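Long-range contacts in tyrosinase (Burkholderia thailandensis, PDB 5ZRD), which is a copper-dependent monooxygenase that hydroxylates monophenols and oxidises the resulting catechols at a dinuclear copper centre: residues F287-D292 with I442-A447; G462-L467 with I484-P489; P28-V33 with E136-D141; R12-L17 with P130-Q135. One frame throughout, in Å; residues are numbered along the deposited sequence.

Interaction 1: residues F287-D292 with I442-A447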
# COMPACT_ATOMS: atom_id res chain seq x y z
N PHE A 287 15.60 34.65 -2.87
CA PHE A 287 16.75 34.52 -3.77
C PHE A 287 17.31 35.91 -4.17
O PHE A 287 16.60 36.77 -4.77
CB PHE A 287 16.35 33.74 -5.02
CG PHE A 287 16.01 32.31 -4.75
CD1 PHE A 287 14.81 31.98 -4.16
CD2 PHE A 287 16.89 31.30 -5.07
CE1 PHE A 287 14.49 30.66 -3.88
CE2 PHE A 287 16.56 29.98 -4.83
CZ PHE A 287 15.36 29.66 -4.23
N ASP A 288 18.57 36.12 -3.82
CA ASP A 288 19.41 37.23 -4.30
C ASP A 288 19.56 37.10 -5.79
O ASP A 288 19.98 36.02 -6.19
CB ASP A 288 20.82 37.09 -3.68
CG ASP A 288 21.40 38.41 -3.17
OD1 ASP A 288 20.86 39.51 -3.44
OD2 ASP A 288 22.42 38.34 -2.46
N TYR A 289 19.29 38.12 -6.62
CA TYR A 289 19.61 37.95 -8.09
C TYR A 289 21.09 37.56 -8.26
O TYR A 289 21.44 36.76 -9.15
CB TYR A 289 19.36 39.20 -8.95
CG TYR A 289 19.27 38.92 -10.44
CD1 TYR A 289 18.28 38.08 -10.93
CD2 TYR A 289 20.16 39.47 -11.36
CE1 TYR A 289 18.16 37.82 -12.29
CE2 TYR A 289 20.07 39.19 -12.72
CZ TYR A 289 19.06 38.37 -13.20
OH TYR A 289 18.90 38.10 -14.54
N GLY A 290 21.93 38.10 -7.37
CA GLY A 290 23.29 37.60 -7.20
C GLY A 290 24.12 37.93 -8.42
O GLY A 290 23.86 38.92 -9.11
N GLY A 291 25.10 37.08 -8.72
CA GLY A 291 25.95 37.33 -9.87
C GLY A 291 26.56 36.06 -10.44
O GLY A 291 25.87 35.03 -10.69
N ASP A 292 27.88 36.16 -10.58
CA ASP A 292 28.73 35.41 -11.50
C ASP A 292 29.35 34.09 -10.91
O ASP A 292 30.04 33.33 -11.62
CB ASP A 292 29.82 36.39 -11.92
CG ASP A 292 30.59 35.93 -13.08
OD1 ASP A 292 30.27 34.85 -13.63
OD2 ASP A 292 31.52 36.64 -13.46
N ILE A 442 17.25 28.49 -9.21
CA ILE A 442 17.50 29.33 -10.36
C ILE A 442 18.67 28.74 -11.14
O ILE A 442 19.61 28.24 -10.54
CB ILE A 442 17.81 30.77 -9.95
CG1 ILE A 442 16.76 31.35 -9.00
CG2 ILE A 442 18.00 31.62 -11.21
CD1 ILE A 442 17.19 32.63 -8.32
N MET A 443 18.53 28.74 -12.47
CA MET A 443 19.59 28.42 -13.40
C MET A 443 20.02 29.73 -14.07
O MET A 443 19.16 30.47 -14.53
CB MET A 443 19.13 27.43 -14.47
CG MET A 443 18.74 26.11 -13.91
SD MET A 443 18.06 24.96 -15.14
CE MET A 443 19.42 24.92 -16.30
N LYS A 444 21.32 30.04 -14.03
CA LYS A 444 21.89 31.23 -14.66
C LYS A 444 22.91 30.74 -15.69
O LYS A 444 23.73 29.88 -15.37
CB LYS A 444 22.55 32.12 -13.61
CG LYS A 444 21.59 32.99 -12.81
CD LYS A 444 22.30 33.93 -11.89
CE LYS A 444 22.34 35.35 -12.42
NZ LYS A 444 23.00 36.27 -11.46
N ALA A 445 22.81 31.17 -16.94
CA ALA A 445 23.67 30.60 -17.99
C ALA A 445 24.72 31.64 -18.40
O ALA A 445 24.41 32.82 -18.48
CB ALA A 445 22.84 30.14 -19.16
N TYR A 446 25.94 31.16 -18.64
CA TYR A 446 27.06 31.99 -19.05
C TYR A 446 27.80 31.35 -20.24
O TYR A 446 27.89 30.13 -20.39
CB TYR A 446 28.06 32.18 -17.90
CG TYR A 446 27.46 32.88 -16.71
CD1 TYR A 446 27.46 34.26 -16.61
CD2 TYR A 446 26.83 32.16 -15.71
CE1 TYR A 446 26.88 34.91 -15.52
CE2 TYR A 446 26.25 32.79 -14.62
CZ TYR A 446 26.28 34.17 -14.52
OH TYR A 446 25.69 34.79 -13.45
N ALA A 447 28.37 32.21 -21.06
CA ALA A 447 29.31 31.79 -22.10
C ALA A 447 30.64 32.55 -21.91
O ALA A 447 30.67 33.79 -21.74
CB ALA A 447 28.71 32.00 -23.48
O HOH W 1 23.82 38.68 -12.56
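Lys444, on the strand 441-450 of a mixed four-strand sheet, holds the loop that leaves helix 274-285, the helix carrying the copper ligands His277 and His281, and Tyr446 packs beside it. Backbone carbonyls of this loop are gathered round the lysine ammonium. Lys444 NZ donates to Tyr289 O at 2.8 Å and to Gly291 O at 3.2 Å; the C=O...NZ angle is 148° at Tyr289 O but only 103° at Gly291 O, and the nitrogen is tilted from both carbonyl planes. A bend at chi3 (103°) in an otherwise extended chain turns the ammonium between the two oxygens. A water takes a third N-H, its oxygen 2.8 Å from Lys444 NZ. The same ammonium lies over one face of the Tyr289 ring, 4.5 Å from NZ to the ring centroid, in a cation-pi contact displaced toward the rim. Tyr289 OH is itself held by Tyr460 and His463. Tyr446 OH lies 2.8 Å from Gly291 O and is also hydrogen-bonded to Glu506. Above one face of the Tyr446 ring is Asp292 OD1, 3.9 Å from CE1, though this aspartate is poorly ordered. At the start of the loop the contact turns apolar: Ile442 CD1 lies 3.5 Å from Phe287 CD2 and also touches CB, the two side chains running past each other in opposite directions. Two carbonyls and a water thus take the lysine's N-H groups while the Tyr289 face meets its charge, a setting that would probably favour the protonated form.

Interaction 2: residues G462-L467 with I484-P489. With CIT (citric acid), chain E.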
# COMPACT_ATOMS: atom_id res chain seq x y z
N GLY A 462 21.32 34.78 -19.29
CA GLY A 462 20.05 34.98 -18.61
C GLY A 462 19.82 34.00 -17.47
O GLY A 462 20.72 33.23 -17.13
N HIS A 463 18.61 34.08 -16.87
CA HIS A 463 18.17 33.24 -15.76
C HIS A 463 16.88 32.47 -16.13
O HIS A 463 16.15 32.80 -17.05
CB HIS A 463 17.96 34.08 -14.51
CG HIS A 463 16.76 34.97 -14.59
ND1 HIS A 463 16.83 36.28 -15.00
CD2 HIS A 463 15.45 34.72 -14.36
CE1 HIS A 463 15.61 36.81 -14.99
NE2 HIS A 463 14.75 35.87 -14.60
N LYS A 464 16.65 31.40 -15.38
CA LYS A 464 15.42 30.66 -15.37
C LYS A 464 15.12 30.31 -13.92
O LYS A 464 15.92 29.68 -13.26
CB LYS A 464 15.52 29.39 -16.21
CG LYS A 464 14.27 28.50 -16.26
CD LYS A 464 14.59 27.21 -17.00
CE LYS A 464 13.47 26.19 -17.03
NZ LYS A 464 12.52 26.51 -18.12
N SER A 465 13.92 30.70 -13.49
CA SER A 465 13.42 30.49 -12.16
C SER A 465 12.48 29.28 -12.15
O SER A 465 11.45 29.29 -12.79
CB SER A 465 12.71 31.74 -11.69
OG SER A 465 13.62 32.80 -11.38
N ILE A 466 12.82 28.27 -11.38
CA ILE A 466 11.92 27.13 -11.13
C ILE A 466 11.30 27.31 -9.74
O ILE A 466 11.91 27.03 -8.67
CB ILE A 466 12.66 25.79 -11.27
CG1 ILE A 466 13.31 25.58 -12.64
CG2 ILE A 466 11.69 24.64 -11.00
CD1 ILE A 466 14.59 26.35 -12.85
N LEU A 467 10.10 27.84 -9.74
CA LEU A 467 9.31 27.94 -8.51
C LEU A 467 8.80 26.55 -8.20
O LEU A 467 8.08 25.98 -9.01
CB LEU A 467 8.12 28.86 -8.74
CG LEU A 467 7.16 29.04 -7.58
CD1 LEU A 467 7.87 29.65 -6.38
CD2 LEU A 467 5.99 29.92 -8.00
N ILE A 484 15.86 18.31 -16.35
CA ILE A 484 16.32 19.69 -16.47
C ILE A 484 16.41 20.01 -17.98
O ILE A 484 17.23 19.44 -18.70
CB ILE A 484 17.68 19.92 -15.75
CG1 ILE A 484 17.70 19.39 -14.31
CG2 ILE A 484 18.07 21.39 -15.81
CD1 ILE A 484 17.13 20.34 -13.27
N VAL A 485 15.54 20.87 -18.47
CA VAL A 485 15.69 21.38 -19.84
C VAL A 485 15.42 22.88 -19.80
O VAL A 485 14.44 23.30 -19.27
CB VAL A 485 14.79 20.63 -20.85
CG1 VAL A 485 13.43 20.36 -20.27
CG2 VAL A 485 14.67 21.39 -22.15
N ALA A 486 16.35 23.69 -20.30
CA ALA A 486 16.24 25.13 -20.20
C ALA A 486 16.79 25.73 -21.50
O ALA A 486 17.77 25.22 -22.01
CB ALA A 486 17.00 25.64 -19.00
N HIS A 487 16.14 26.77 -22.02
CA HIS A 487 16.64 27.44 -23.20
C HIS A 487 17.06 28.87 -22.85
O HIS A 487 16.47 29.50 -21.98
CB HIS A 487 15.59 27.51 -24.30
CG HIS A 487 14.91 26.22 -24.58
ND1 HIS A 487 15.40 25.32 -25.50
CD2 HIS A 487 13.79 25.68 -24.07
CE1 HIS A 487 14.58 24.28 -25.56
NE2 HIS A 487 13.60 24.48 -24.67
N PHE A 488 18.07 29.37 -23.58
CA PHE A 488 18.57 30.73 -23.34
C PHE A 488 18.89 31.34 -24.69
O PHE A 488 19.40 30.66 -25.57
CB PHE A 488 19.79 30.76 -22.42
CG PHE A 488 19.58 30.14 -21.06
CD1 PHE A 488 19.14 30.89 -19.99
CD2 PHE A 488 19.86 28.81 -20.84
CE1 PHE A 488 18.97 30.33 -18.73
CE2 PHE A 488 19.67 28.24 -19.58
CZ PHE A 488 19.21 29.00 -18.54
N PRO A 489 18.54 32.62 -24.86
CA PRO A 489 19.07 33.32 -26.03
C PRO A 489 20.60 33.42 -25.94
O PRO A 489 21.17 33.46 -24.84
CB PRO A 489 18.40 34.70 -25.98
CG PRO A 489 18.22 34.94 -24.49
CD PRO A 489 17.88 33.56 -23.96
C1 CIT E . 9.97 27.69 -20.07
O1 CIT E . 10.63 26.62 -20.08
O2 CIT E . 8.81 27.69 -19.63
C2 CIT E . 10.47 29.04 -20.58
C3 CIT E . 11.98 29.24 -20.83
O7 CIT E . 12.12 30.06 -21.97
C4 CIT E . 12.59 30.32 -19.95
C5 CIT E . 11.81 31.61 -20.34
O3 CIT E . 11.97 32.30 -21.38
O4 CIT E . 10.93 31.96 -19.56
C6 CIT E . 12.68 27.97 -21.28
O5 CIT E . 13.67 27.48 -20.75
O6 CIT E . 12.24 27.41 -22.29
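Lys464 and Phe488 reach across between two strands of different sheets, 462-466 at the border of the mixed sheet and 485-489 at the border of a three-strand antiparallel one. The strands run roughly antiparallel, at 152°, with their axes 7.7 Å apart, and side chains rather than backbone hydrogen bonds join them. Lys464 lies across the methyl of Ala486: its CD is 3.5 Å from Ala486 CB, and CE then passes Val485 O. With CG set anti to the backbone N the chain stays extended as far as CE, and only the last torsion bends, to 83°. The ring of Phe488 points its CE1 corner at the opposite backbone, so that the peptide between His463 and Lys464 sits at the ring edge, near its plane, with His463 C 4.0 Å from CE1. Gly462 O approaches the same CE1 obliquely at 3.7 Å. His463 itself turns to the other side of its strand, where Tyr289 and Asp279 bind its ring nitrogens. Beyond the lysine the two strands form part of a site for citrate, probably taken from the crystallisation liquor and also bound by Ser275, Thr271 and Asn263. The ring of His487 presents its CD2 edge to one citrate carboxylate, whose carbon C6 lies in the ring plane; its nitrogens are bonded to Thr428 and Ser260. Oxygen O5 of that carboxylate accepts from Lys464 NZ at 3.0 Å and, almost straight at 173°, from His487 N at 2.9 Å.

Interaction 3: residues P28-V33 with E136-D141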
# COMPACT_ATOMS: atom_id res chain seq x y z
N PRO A 28 -9.79 55.43 -0.58
CA PRO A 28 -9.42 54.20 -1.31
C PRO A 28 -8.42 53.30 -0.56
O PRO A 28 -8.70 52.10 -0.35
CB PRO A 28 -8.79 54.69 -2.62
CG PRO A 28 -9.42 56.04 -2.85
CD PRO A 28 -9.57 56.60 -1.45
N LEU A 29 -7.27 53.84 -0.14
CA LEU A 29 -6.31 53.04 0.61
C LEU A 29 -6.93 52.57 1.94
O LEU A 29 -6.74 51.41 2.32
CB LEU A 29 -5.02 53.82 0.86
CG LEU A 29 -3.80 52.95 1.12
CD1 LEU A 29 -3.72 51.78 0.15
CD2 LEU A 29 -2.53 53.76 1.03
N GLU A 30 -7.69 53.43 2.61
CA GLU A 30 -8.28 53.05 3.89
C GLU A 30 -9.27 51.89 3.69
O GLU A 30 -9.33 50.92 4.51
CB GLU A 30 -8.94 54.26 4.54
CG GLU A 30 -7.95 55.21 5.23
CD GLU A 30 -8.54 56.54 5.66
OE1 GLU A 30 -7.82 57.33 6.32
OE2 GLU A 30 -9.71 56.79 5.34
N ASP A 31 -10.07 51.94 2.63
CA ASP A 31 -11.03 50.84 2.42
C ASP A 31 -10.31 49.50 2.22
O ASP A 31 -10.71 48.45 2.78
CB ASP A 31 -11.92 51.11 1.20
CG ASP A 31 -12.92 52.24 1.42
OD1 ASP A 31 -13.30 52.54 2.58
OD2 ASP A 31 -13.34 52.83 0.40
N LEU A 32 -9.26 49.53 1.41
CA LEU A 32 -8.47 48.34 1.15
C LEU A 32 -7.89 47.81 2.47
O LEU A 32 -8.09 46.64 2.79
CB LEU A 32 -7.36 48.66 0.15
CG LEU A 32 -6.48 47.45 -0.20
CD1 LEU A 32 -7.24 46.48 -1.09
CD2 LEU A 32 -5.17 47.89 -0.83
N VAL A 33 -7.21 48.67 3.23
CA VAL A 33 -6.62 48.24 4.50
C VAL A 33 -7.72 47.73 5.43
O VAL A 33 -7.58 46.65 6.02
CB VAL A 33 -5.77 49.35 5.16
CG1 VAL A 33 -5.46 49.03 6.61
CG2 VAL A 33 -4.47 49.60 4.40
N GLU A 136 5.36 49.21 8.58
CA GLU A 136 5.00 48.57 9.87
C GLU A 136 3.58 48.92 10.29
O GLU A 136 2.90 48.08 10.88
CB GLU A 136 5.94 49.00 11.00
CG GLU A 136 7.30 48.31 10.95
CD GLU A 136 8.13 48.35 12.22
OE1 GLU A 136 7.75 49.09 13.19
OE2 GLU A 136 9.15 47.62 12.25
N LYS A 137 3.17 50.14 9.97
CA LYS A 137 1.99 50.74 10.58
C LYS A 137 1.05 51.33 9.53
O LYS A 137 1.44 51.57 8.38
CB LYS A 137 2.41 51.88 11.51
CG LYS A 137 3.26 51.45 12.69
CD LYS A 137 2.60 50.39 13.54
CE LYS A 137 3.44 50.02 14.75
NZ LYS A 137 2.77 48.98 15.56
N PHE A 138 -0.17 51.58 9.97
CA PHE A 138 -1.11 52.36 9.19
C PHE A 138 -2.05 53.12 10.13
O PHE A 138 -2.43 52.60 11.19
CB PHE A 138 -1.89 51.41 8.27
CG PHE A 138 -2.68 52.12 7.20
CD1 PHE A 138 -2.03 52.71 6.13
CD2 PHE A 138 -4.07 52.18 7.28
CE1 PHE A 138 -2.76 53.42 5.18
CE2 PHE A 138 -4.80 52.86 6.31
CZ PHE A 138 -4.14 53.46 5.26
N GLU A 139 -2.49 54.30 9.72
CA GLU A 139 -3.53 55.07 10.45
C GLU A 139 -4.92 54.75 9.87
O GLU A 139 -5.28 55.17 8.76
CB GLU A 139 -3.19 56.56 10.39
CG GLU A 139 -3.86 57.40 11.47
CD GLU A 139 -3.49 57.12 12.93
OE1 GLU A 139 -2.64 56.24 13.20
OE2 GLU A 139 -4.09 57.79 13.80
N LEU A 140 -5.71 54.02 10.65
CA LEU A 140 -7.11 53.78 10.32
C LEU A 140 -8.02 54.18 11.50
O LEU A 140 -7.80 53.74 12.63
CB LEU A 140 -7.28 52.30 10.00
CG LEU A 140 -8.67 51.95 9.48
CD1 LEU A 140 -8.83 52.43 8.04
CD2 LEU A 140 -8.95 50.46 9.61
N ASP A 141 -9.08 54.97 11.23
CA ASP A 141 -10.03 55.41 12.28
C ASP A 141 -9.27 56.17 13.38
O ASP A 141 -9.42 55.86 14.58
CB ASP A 141 -10.76 54.21 12.95
CG ASP A 141 -11.69 53.42 12.00
OD1 ASP A 141 -12.28 54.02 11.08
OD2 ASP A 141 -11.86 52.20 12.22
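Val33 and Phe138 make the main apolar contact, a CH-pi interaction in which Val33 CG2 stands over the centre of the phenylalanine ring, 3.8 Å from its centroid and 12° off the normal. The second methyl shares in it: Val33 CG1 lies 3.5 Å from Phe138 CD2, so one branch of the valine is over the centre and the other toward the CD2 rim. Phe138 CG is anti to the backbone N, which carries the ring off the strand toward the helix. Leu29, one turn earlier, meets the far end of the ring obliquely, its CD2 4.2 Å from Phe138 CE1. Both helical residues therefore grip the same aromatic side chain. The strand, 137-140, forms a two-strand antiparallel sheet with 143-146, and helix 27-41 packs on it at a steep angle: the segments cross at -108° with 9.4 Å between axes. Ile132 packs on both Phe138 and Leu29, and Ile145 of the partner strand on Val33. Mixed contacts belong to Glu30. Its aliphatic part does the touching, with CG at the edge of the Phe138 ring, 4.1 Å from CE2, and the carboxylate plane stands nearly perpendicular to the ring, at 85°. Leu140 CD1 lies against this chain, 4.0 Å from Glu30 CB and 3.9 Å from Glu30 O. Among charged groups, Asp141 is tied back to the same helix by a salt bridge with Arg34.

Interaction 4: residues R12-L17 with P130-Q135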
# COMPACT_ATOMS: atom_id res chain seq x y z
N ARG A 12 -7.08 49.02 -9.62
CA ARG A 12 -6.11 50.08 -9.86
C ARG A 12 -4.73 49.73 -9.27
O ARG A 12 -4.55 48.81 -8.43
CB ARG A 12 -6.61 51.41 -9.28
CG ARG A 12 -7.82 51.99 -9.99
CD ARG A 12 -8.07 53.45 -9.64
NE ARG A 12 -9.23 53.99 -10.35
CZ ARG A 12 -9.31 54.19 -11.67
NH1 ARG A 12 -8.22 54.15 -12.43
NH2 ARG A 12 -10.49 54.42 -12.23
N SER A 13 -3.73 50.45 -9.75
CA SER A 13 -2.37 50.29 -9.28
C SER A 13 -2.26 50.71 -7.80
O SER A 13 -2.68 51.82 -7.45
CB SER A 13 -1.41 51.07 -10.12
OG SER A 13 -0.17 51.24 -9.46
N VAL A 14 -1.67 49.84 -6.97
CA VAL A 14 -1.50 50.10 -5.55
C VAL A 14 -0.67 51.37 -5.36
O VAL A 14 -0.90 52.16 -4.44
CB VAL A 14 -0.90 48.90 -4.80
CG1 VAL A 14 0.60 49.02 -4.58
CG2 VAL A 14 -1.57 48.71 -3.45
N ARG A 15 0.30 51.57 -6.23
CA ARG A 15 1.13 52.73 -6.13
C ARG A 15 0.27 53.98 -6.33
O ARG A 15 0.50 55.00 -5.65
CB ARG A 15 2.25 52.68 -7.17
CG ARG A 15 2.96 54.00 -7.38
CD ARG A 15 3.72 54.42 -6.15
NE ARG A 15 4.57 55.56 -6.46
CZ ARG A 15 4.96 56.47 -5.57
NH1 ARG A 15 5.45 57.62 -5.99
NH2 ARG A 15 4.83 56.23 -4.28
N ASP A 16 -0.68 53.91 -7.26
CA ASP A 16 -1.57 55.03 -7.52
C ASP A 16 -2.46 55.31 -6.28
O ASP A 16 -2.74 56.49 -6.01
CB ASP A 16 -2.41 54.77 -8.79
CG ASP A 16 -3.40 55.88 -9.12
OD1 ASP A 16 -2.93 57.01 -9.32
OD2 ASP A 16 -4.63 55.61 -9.19
N LEU A 17 -2.91 54.27 -5.57
CA LEU A 17 -3.76 54.45 -4.38
C LEU A 17 -2.96 55.14 -3.26
O LEU A 17 -3.53 55.87 -2.45
CB LEU A 17 -4.31 53.10 -3.93
CG LEU A 17 -5.25 52.38 -4.91
CD1 LEU A 17 -6.04 51.28 -4.22
CD2 LEU A 17 -6.23 53.34 -5.58
N PRO A 130 6.26 49.26 -3.35
CA PRO A 130 5.57 50.39 -2.70
C PRO A 130 5.54 50.22 -1.18
O PRO A 130 5.23 49.11 -0.73
CB PRO A 130 4.15 50.34 -3.30
CG PRO A 130 4.38 49.82 -4.69
CD PRO A 130 5.50 48.80 -4.52
N SER A 131 5.80 51.28 -0.41
CA SER A 131 5.94 51.15 1.07
C SER A 131 4.60 50.76 1.73
O SER A 131 4.62 50.22 2.83
CB SER A 131 6.49 52.39 1.69
OG SER A 131 5.62 53.48 1.44
N ILE A 132 3.45 50.96 1.09
CA ILE A 132 2.19 50.53 1.74
C ILE A 132 2.23 49.01 1.96
O ILE A 132 1.60 48.55 2.88
CB ILE A 132 0.92 50.96 0.97
CG1 ILE A 132 -0.37 50.55 1.69
CG2 ILE A 132 0.92 50.41 -0.44
CD1 ILE A 132 -0.49 51.08 3.09
N LEU A 133 2.93 48.26 1.10
CA LEU A 133 3.03 46.78 1.22
C LEU A 133 4.14 46.37 2.20
O LEU A 133 4.20 45.21 2.55
CB LEU A 133 3.32 46.15 -0.14
CG LEU A 133 2.31 46.41 -1.26
CD1 LEU A 133 2.67 45.61 -2.51
CD2 LEU A 133 0.90 46.09 -0.81
N THR A 134 5.05 47.27 2.57
CA THR A 134 6.16 46.86 3.48
C THR A 134 6.12 47.56 4.85
O THR A 134 6.68 47.01 5.80
CB THR A 134 7.52 47.13 2.83
OG1 THR A 134 7.65 48.53 2.55
CG2 THR A 134 7.69 46.32 1.57
N GLN A 135 5.48 48.72 4.97
CA GLN A 135 5.60 49.53 6.20
C GLN A 135 4.89 48.84 7.38
O GLN A 135 3.93 48.05 7.19
CB GLN A 135 5.05 50.94 5.99
CG GLN A 135 3.54 50.98 5.93
CD GLN A 135 3.01 52.26 5.35
OE1 GLN A 135 3.57 52.80 4.41
NE2 GLN A 135 1.92 52.76 5.92
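Val14 and Pro130 meet where the first turn of helix 14-22 faces the turn 130-135, the backbones coming nearest at Arg15 and Pro130, 6.1 Å between CA atoms. The helix start is capped by Ser13, whose OG receives weak bonds from Arg15 N and Asp16 N. In the opposite turn, Leu133 N donates to Pro130 O, and Ser131 O accepts from both Thr134 N and Gln135 N, which closes the turn; Pro130 and Leu133 point to the helix, and Ile132 touches it by its CG2 branch. Across the contact everything is apolar, and Val14 is its centre. Its two methyls divide the work: CG1 crosses the proline ring obliquely, 3.9 Å from Pro130 CG and 4.0 Å from Pro130 CB, while CG2 is directed to the next residues, 4.3 Å from Ile132 CG2 and 4.5 Å from Leu133 CD2. A chi1 of 98°, away from the staggered values, accompanies this split. Arg15 adds the aliphatic base of its side chain, CB lying 4.3 Å from Pro130 CG; its guanidinium makes a cation-pi contact with Tyr123. Ser131 OG is bonded to Gln18 one turn further along the helix. Phe318 of helix 315-334 touches both Val14 and Leu133. The contact is plain hydrophobic packing of the serine-capped helix 14-22 against a turn in the tyrosinase fold, beside helix 315-334, which carries the copper ligand His320.

In the fold
The four contacts form two pairs on different parts of the chain. Interactions 1 and 2 have centres 10 Å apart and share neighbouring strands: Tyr289 OH is 2.8 Å from His463 ND1, and Met443 O is 2.8 Å from Lys464 N. Interactions 3 and 4, with centres 11 Å apart, meet through Ile132, whose CD1 is 3.8 Å from Phe138 CD1. Between the pairs lie about 15 Å or more between nearest atoms, and interaction 2 is on the opposite side of the chain's centre from 3 and 4. Leu467 of interaction 2 belongs to the pocket of the bound oxygen atom; the side chains of Phe287 and Leu133 lie about 13 and 14 Å from a copper ion.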